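Local coordinates for extracellular solute-binding protein, family 1 (Bifidobacterium longum subsp. infantis, PDB 6FTH), which probably binds human milk oligosaccharides outside the cell and delivers them to an ABC transporter for import, as solute-binding proteins of its family do, at residues A[322-334]-A[435-448]. Sequence-based numbering, arbitrary orientation.
Sequences VSPDKTVWDGSSA and YEEQRSHFDPVKDY
R439 and H441 grip backbone carbonyls of 322-334, and Y435 stacks on W329. Two polar grips stand out. The R439 chain bends at chi3 (50°), which brings NH1 between two backbone acceptors: it donates to D330 O at 2.9 Å and, with a straighter bond, to S332 O at 2.9 Å. At each acceptor NH1 lies in the carbonyl plane, on a lone pair, so a single nitrogen clasps both ends of the turn 330-332. That turn is also braced from within, since D330 OD1 accepts from S332 N and S332 OG.

H441 ND1 donates almost head-on to T327 O (2.8 Å), in the plane of the imidazole. Its NE2 donates to E437 OE2 at 2.7 Å, so both ring nitrogens are held and rotation about the CB-CG bond is restricted. D325 CA lies over one face of the H441 ring in a CH-pi contact, 4.0 Å from the centroid.

Among the aromatic contacts, the five-membered ring of W329 stacks face to face on Y435, centroids 4.0 Å apart and planes 23° from parallel. Q153 and M155 take the polar ends, W329 NE1 and Y435 OH respectively. F442 brings CZ to within 3.6 Å of G331 CA, while Y448 lies against the G331 carbonyl.

The Asx turn at D330 belongs to a seam in which the loop before strand 336-337 is fastened to helix 436-439 and the type I turn R439-F442, within the two-lobed fold of ABC-transporter solute-binding proteins.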
loop_
_atom_site.group_PDB
_atom_site.type_symbol
_atom_site.label_atom_id
_atom_site.label_comp_id
_atom_site.label_asym_id
_atom_site.label_seq_id
_atom_site.Cartn_x
_atom_site.Cartn_y
_atom_site.Cartn_z
ATOM N N VAL A 322 -13.309 20.746 -13.034
ATOM C CA VAL A 322 -13.275 20.307 -11.647
ATOM C C VAL A 322 -12.676 21.428 -10.804
ATOM O O VAL A 322 -11.516 21.812 -11.002
ATOM C CB VAL A 322 -12.469 19.002 -11.511
ATOM C CG1 VAL A 322 -12.516 18.495 -10.078
ATOM C CG2 VAL A 322 -13.006 17.946 -12.490
ATOM N N SER A 323 -13.457 21.936 -9.855
ATOM C CA SER A 323 -12.993 23.022 -9.028
ATOM C C SER A 323 -11.911 22.541 -8.062
ATOM O O SER A 323 -11.807 21.343 -7.759
ATOM C CB SER A 323 -14.145 23.582 -8.205
ATOM O OG SER A 323 -14.561 22.613 -7.258
ATOM N N PRO A 324 -11.089 23.459 -7.549
ATOM C CA PRO A 324 -10.131 23.054 -6.507
ATOM C C PRO A 324 -10.794 22.299 -5.364
ATOM O O PRO A 324 -10.245 21.294 -4.878
ATOM C CB PRO A 324 -9.511 24.376 -6.058
ATOM C CG PRO A 324 -9.611 25.258 -7.292
ATOM C CD PRO A 324 -10.905 24.866 -7.957
ATOM N N ASP A 325 -11.977 22.741 -4.930
ATOM C CA ASP A 325 -12.638 22.112 -3.796
ATOM C C ASP A 325 -13.164 20.720 -4.125
ATOM O O ASP A 325 -13.372 19.923 -3.207
ATOM C CB ASP A 325 -13.790 22.996 -3.314
ATOM C CG ASP A 325 -13.325 24.157 -2.439
ATOM O OD1 ASP A 325 -12.119 24.262 -2.153
ATOM O OD2 ASP A 325 -14.185 24.969 -2.030
ATOM N N LYS A 326 -13.377 20.406 -5.399
ATOM C CA LYS A 326 -13.856 19.099 -5.817
ATOM C C LYS A 326 -12.716 18.179 -6.229
ATOM O O LYS A 326 -12.955 16.997 -6.489
ATOM C CB LYS A 326 -14.881 19.216 -6.968
ATOM C CG LYS A 326 -16.214 19.855 -6.602
ATOM C CD LYS A 326 -17.151 20.001 -7.847
ATOM C CE LYS A 326 -16.912 21.305 -8.685
ATOM N NZ LYS A 326 -16.427 21.210 -10.159
ATOM N N THR A 327 -11.490 18.696 -6.294
ATOM C CA THR A 327 -10.321 17.890 -6.619
ATOM C C THR A 327 -9.875 17.172 -5.355
ATOM O O THR A 327 -9.818 17.766 -4.276
ATOM C CB THR A 327 -9.208 18.813 -7.119
ATOM O OG1 THR A 327 -9.676 19.617 -8.215
ATOM C CG2 THR A 327 -8.016 18.005 -7.635
ATOM N N VAL A 328 -9.558 15.891 -5.486
ATOM C CA VAL A 328 -9.285 15.038 -4.332
ATOM C C VAL A 328 -7.868 14.501 -4.451
ATOM O O VAL A 328 -7.150 14.838 -5.390
ATOM C CB VAL A 328 -10.325 13.911 -4.190
ATOM C CG1 VAL A 328 -11.706 14.543 -3.945
ATOM C CG2 VAL A 328 -10.347 12.967 -5.435
ATOM N N TRP A 329 -7.453 13.682 -3.485
ATOM C CA TRP A 329 -6.229 12.911 -3.597
ATOM C C TRP A 329 -6.509 11.531 -3.005
ATOM O O TRP A 329 -7.498 11.328 -2.301
ATOM C CB TRP A 329 -5.003 13.623 -2.977
ATOM C CG TRP A 329 -3.748 12.860 -3.208
ATOM C CD1 TRP A 329 -2.971 12.238 -2.264
ATOM C CD2 TRP A 329 -3.142 12.585 -4.475
ATOM N NE1 TRP A 329 -1.932 11.591 -2.866
ATOM C CE2 TRP A 329 -2.006 11.790 -4.223
ATOM C CE3 TRP A 329 -3.466 12.909 -5.795
ATOM C CZ2 TRP A 329 -1.196 11.325 -5.240
ATOM C CZ3 TRP A 329 -2.651 12.438 -6.807
ATOM C CH2 TRP A 329 -1.542 11.662 -6.523
ATOM N N ASP A 330 -5.638 10.580 -3.337
ATOM C CA ASP A 330 -5.785 9.188 -2.922
ATOM C C ASP A 330 -6.072 9.090 -1.431
ATOM O O ASP A 330 -5.403 9.719 -0.614
ATOM C CB ASP A 330 -4.477 8.453 -3.279
ATOM C CG ASP A 330 -4.529 6.975 -3.007
ATOM O OD1 ASP A 330 -4.323 6.576 -1.830
ATOM O OD2 ASP A 330 -4.760 6.219 -3.998
ATOM N N GLY A 331 -7.041 8.246 -1.088
ATOM C CA GLY A 331 -7.517 8.150 0.271
ATOM C C GLY A 331 -6.968 6.993 1.070
ATOM O O GLY A 331 -7.521 6.674 2.131
ATOM N N SER A 332 -5.921 6.336 0.590
ATOM C CA SER A 332 -5.403 5.180 1.281
ATOM C C SER A 332 -4.727 5.564 2.598
ATOM O O SER A 332 -4.466 6.731 2.911
ATOM C CB SER A 332 -4.330 4.486 0.438
ATOM O OG SER A 332 -4.750 4.132 -0.868
ATOM N N SER A 333 -4.409 4.510 3.346
ATOM C CA SER A 333 -3.645 4.559 4.576
ATOM C C SER A 333 -2.544 3.520 4.499
ATOM O O SER A 333 -2.798 2.377 4.117
ATOM C CB SER A 333 -4.546 4.242 5.770
ATOM O OG SER A 333 -3.764 3.928 6.925
ATOM N N ALA A 334 -1.332 3.922 4.862
ATOM C CA ALA A 334 -0.207 3.008 4.900
ATOM C C ALA A 334 -0.039 2.347 6.261
ATOM O O ALA A 334 0.986 1.695 6.499
ATOM C CB ALA A 334 1.071 3.761 4.551
ATOM N N TYR A 435 -1.055 17.046 1.040
ATOM C CA TYR A 435 -2.302 16.419 0.609
ATOM C C TYR A 435 -3.419 16.510 1.636
ATOM O O TYR A 435 -4.530 16.052 1.351
ATOM C CB TYR A 435 -2.051 14.951 0.239
ATOM C CG TYR A 435 -1.075 14.882 -0.887
ATOM C CD1 TYR A 435 -1.453 15.178 -2.188
ATOM C CD2 TYR A 435 0.247 14.587 -0.637
ATOM C CE1 TYR A 435 -0.532 15.183 -3.215
ATOM C CE2 TYR A 435 1.169 14.580 -1.662
ATOM C CZ TYR A 435 0.779 14.858 -2.945
ATOM O OH TYR A 435 1.694 14.872 -3.982
ATOM N N GLU A 436 -3.185 17.127 2.799
ATOM C CA GLU A 436 -4.259 17.252 3.780
ATOM C C GLU A 436 -5.432 18.050 3.236
ATOM O O GLU A 436 -6.590 17.689 3.466
ATOM C CB GLU A 436 -3.750 17.868 5.083
ATOM C CG GLU A 436 -3.223 16.836 6.031
ATOM C CD GLU A 436 -3.191 17.305 7.490
ATOM O OE1 GLU A 436 -2.110 17.724 7.941
ATOM O OE2 GLU A 436 -4.244 17.228 8.174
ATOM N N GLU A 437 -5.161 19.107 2.481
ATOM C CA GLU A 437 -6.245 19.886 1.909
ATOM C C GLU A 437 -7.062 19.061 0.923
ATOM O O GLU A 437 -8.291 18.993 1.036
ATOM C CB GLU A 437 -5.713 21.171 1.270
ATOM C CG GLU A 437 -6.788 21.992 0.586
ATOM C CD GLU A 437 -7.829 22.552 1.523
ATOM O OE1 GLU A 437 -7.482 22.930 2.658
ATOM O OE2 GLU A 437 -9.006 22.649 1.118
ATOM N N GLN A 438 -6.415 18.427 -0.067
ATOM C CA GLN A 438 -7.208 17.697 -1.057
ATOM C C GLN A 438 -7.905 16.491 -0.437
ATOM O O GLN A 438 -9.044 16.176 -0.791
ATOM C CB GLN A 438 -6.359 17.282 -2.257
ATOM C CG GLN A 438 -6.154 18.417 -3.217
ATOM C CD GLN A 438 -5.289 18.070 -4.402
ATOM O OE1 GLN A 438 -4.486 17.123 -4.360
ATOM N NE2 GLN A 438 -5.445 18.833 -5.475
ATOM N N ARG A 439 -7.261 15.817 0.513
ATOM C CA ARG A 439 -7.928 14.694 1.174
ATOM C C ARG A 439 -9.124 15.141 1.997
ATOM O O ARG A 439 -10.067 14.359 2.179
ATOM C CB ARG A 439 -6.934 13.882 2.014
ATOM C CG ARG A 439 -6.046 12.984 1.146
ATOM C CD ARG A 439 -4.915 12.324 1.850
ATOM N NE ARG A 439 -5.252 11.621 3.089
ATOM C CZ ARG A 439 -5.257 10.289 3.265
ATOM N NH1 ARG A 439 -5.042 9.466 2.277
ATOM N NH2 ARG A 439 -5.451 9.769 4.462
ATOM N N SER A 440 -9.159 16.403 2.415
ATOM C CA SER A 440 -10.297 16.894 3.179
ATOM C C SER A 440 -11.502 17.190 2.311
ATOM O O SER A 440 -12.563 17.500 2.858
ATOM C CB SER A 440 -9.918 18.145 3.987
ATOM O OG SER A 440 -9.860 19.317 3.191
ATOM N N HIS A 441 -11.388 17.061 0.990
ATOM C CA HIS A 441 -12.477 17.340 0.062
ATOM C C HIS A 441 -13.375 16.136 -0.186
ATOM O O HIS A 441 -14.228 16.201 -1.081
ATOM C CB HIS A 441 -11.890 17.803 -1.263
ATOM C CG HIS A 441 -11.082 19.060 -1.153
ATOM N ND1 HIS A 441 -10.314 19.535 -2.192
ATOM C CD2 HIS A 441 -10.955 19.961 -0.146
ATOM C CE1 HIS A 441 -9.718 20.651 -1.821
ATOM N NE2 HIS A 441 -10.095 20.938 -0.588
ATOM N N PHE A 442 -13.161 15.028 0.513
ATOM C CA PHE A 442 -14.024 13.861 0.370
ATOM C C PHE A 442 -14.320 13.239 1.729
ATOM O O PHE A 442 -13.541 13.371 2.686
ATOM C CB PHE A 442 -13.448 12.807 -0.595
ATOM C CG PHE A 442 -12.280 12.035 -0.051
ATOM C CD1 PHE A 442 -12.477 10.891 0.690
ATOM C CD2 PHE A 442 -10.982 12.430 -0.310
ATOM C CE1 PHE A 442 -11.411 10.151 1.179
ATOM C CE2 PHE A 442 -9.924 11.701 0.151
ATOM C CZ PHE A 442 -10.120 10.569 0.908
ATOM N N ASP A 443 -15.448 12.557 1.804
ATOM C CA ASP A 443 -15.864 11.873 3.012
ATOM C C ASP A 443 -15.279 10.464 3.019
ATOM O O ASP A 443 -15.428 9.730 2.035
ATOM C CB ASP A 443 -17.387 11.818 3.072
ATOM C CG ASP A 443 -17.891 11.205 4.337
ATOM O OD1 ASP A 443 -17.693 9.994 4.567
ATOM O OD2 ASP A 443 -18.528 11.956 5.126
ATOM N N PRO A 444 -14.569 10.054 4.076
ATOM C CA PRO A 444 -13.823 8.790 4.014
ATOM C C PRO A 444 -14.689 7.553 4.076
ATOM O O PRO A 444 -14.171 6.437 3.884
ATOM C CB PRO A 444 -12.880 8.876 5.215
ATOM C CG PRO A 444 -13.522 9.817 6.119
ATOM C CD PRO A 444 -14.319 10.795 5.315
ATOM N N VAL A 445 -15.987 7.708 4.348
ATOM C CA VAL A 445 -16.938 6.608 4.282
ATOM C C VAL A 445 -17.825 6.688 3.048
ATOM O O VAL A 445 -18.054 5.674 2.390
ATOM C CB VAL A 445 -17.793 6.554 5.559
ATOM C CG1 VAL A 445 -18.849 5.472 5.434
ATOM C CG2 VAL A 445 -16.932 6.331 6.765
ATOM N N LYS A 446 -18.324 7.876 2.706
ATOM C CA LYS A 446 -19.284 8.008 1.615
ATOM C C LYS A 446 -18.621 8.128 0.247
ATOM O O LYS A 446 -19.250 7.785 -0.762
ATOM C CB LYS A 446 -20.232 9.187 1.860
ATOM C CG LYS A 446 -21.017 8.975 3.159
ATOM C CD LYS A 446 -22.272 9.814 3.254
ATOM C CE LYS A 446 -21.943 11.231 3.565
ATOM N NZ LYS A 446 -23.196 12.058 3.387
ATOM N N ASP A 447 -17.343 8.552 0.189
ATOM C CA ASP A 447 -16.657 8.821 -1.071
ATOM C C ASP A 447 -15.429 7.928 -1.257
ATOM O O ASP A 447 -14.534 8.261 -2.046
ATOM C CB ASP A 447 -16.244 10.297 -1.171
ATOM C CG ASP A 447 -17.399 11.260 -1.003
ATOM O OD1 ASP A 447 -18.508 10.949 -1.464
ATOM O OD2 ASP A 447 -17.183 12.356 -0.440
ATOM N N TYR A 448 -15.379 6.816 -0.535
ATOM C CA TYR A 448 -14.234 5.911 -0.531
ATOM C C TYR A 448 -14.747 4.580 -0.019
ATOM O O TYR A 448 -15.414 4.543 1.022
ATOM C CB TYR A 448 -13.152 6.458 0.427
ATOM C CG TYR A 448 -11.874 5.650 0.505
ATOM C CD1 TYR A 448 -10.849 5.887 -0.376
ATOM C CD2 TYR A 448 -11.691 4.678 1.487
ATOM C CE1 TYR A 448 -9.669 5.155 -0.306
ATOM C CE2 TYR A 448 -10.508 3.967 1.576
ATOM C CZ TYR A 448 -9.525 4.216 0.663
ATOM O OH TYR A 448 -8.358 3.477 0.730
HETATM O O HOH W 1 -7.308 21.231 -5.219
HETATM O O HOH W 2 -15.320 17.147 -3.202
HETATM O O HOH W 3 -6.005 1.711 -0.073
#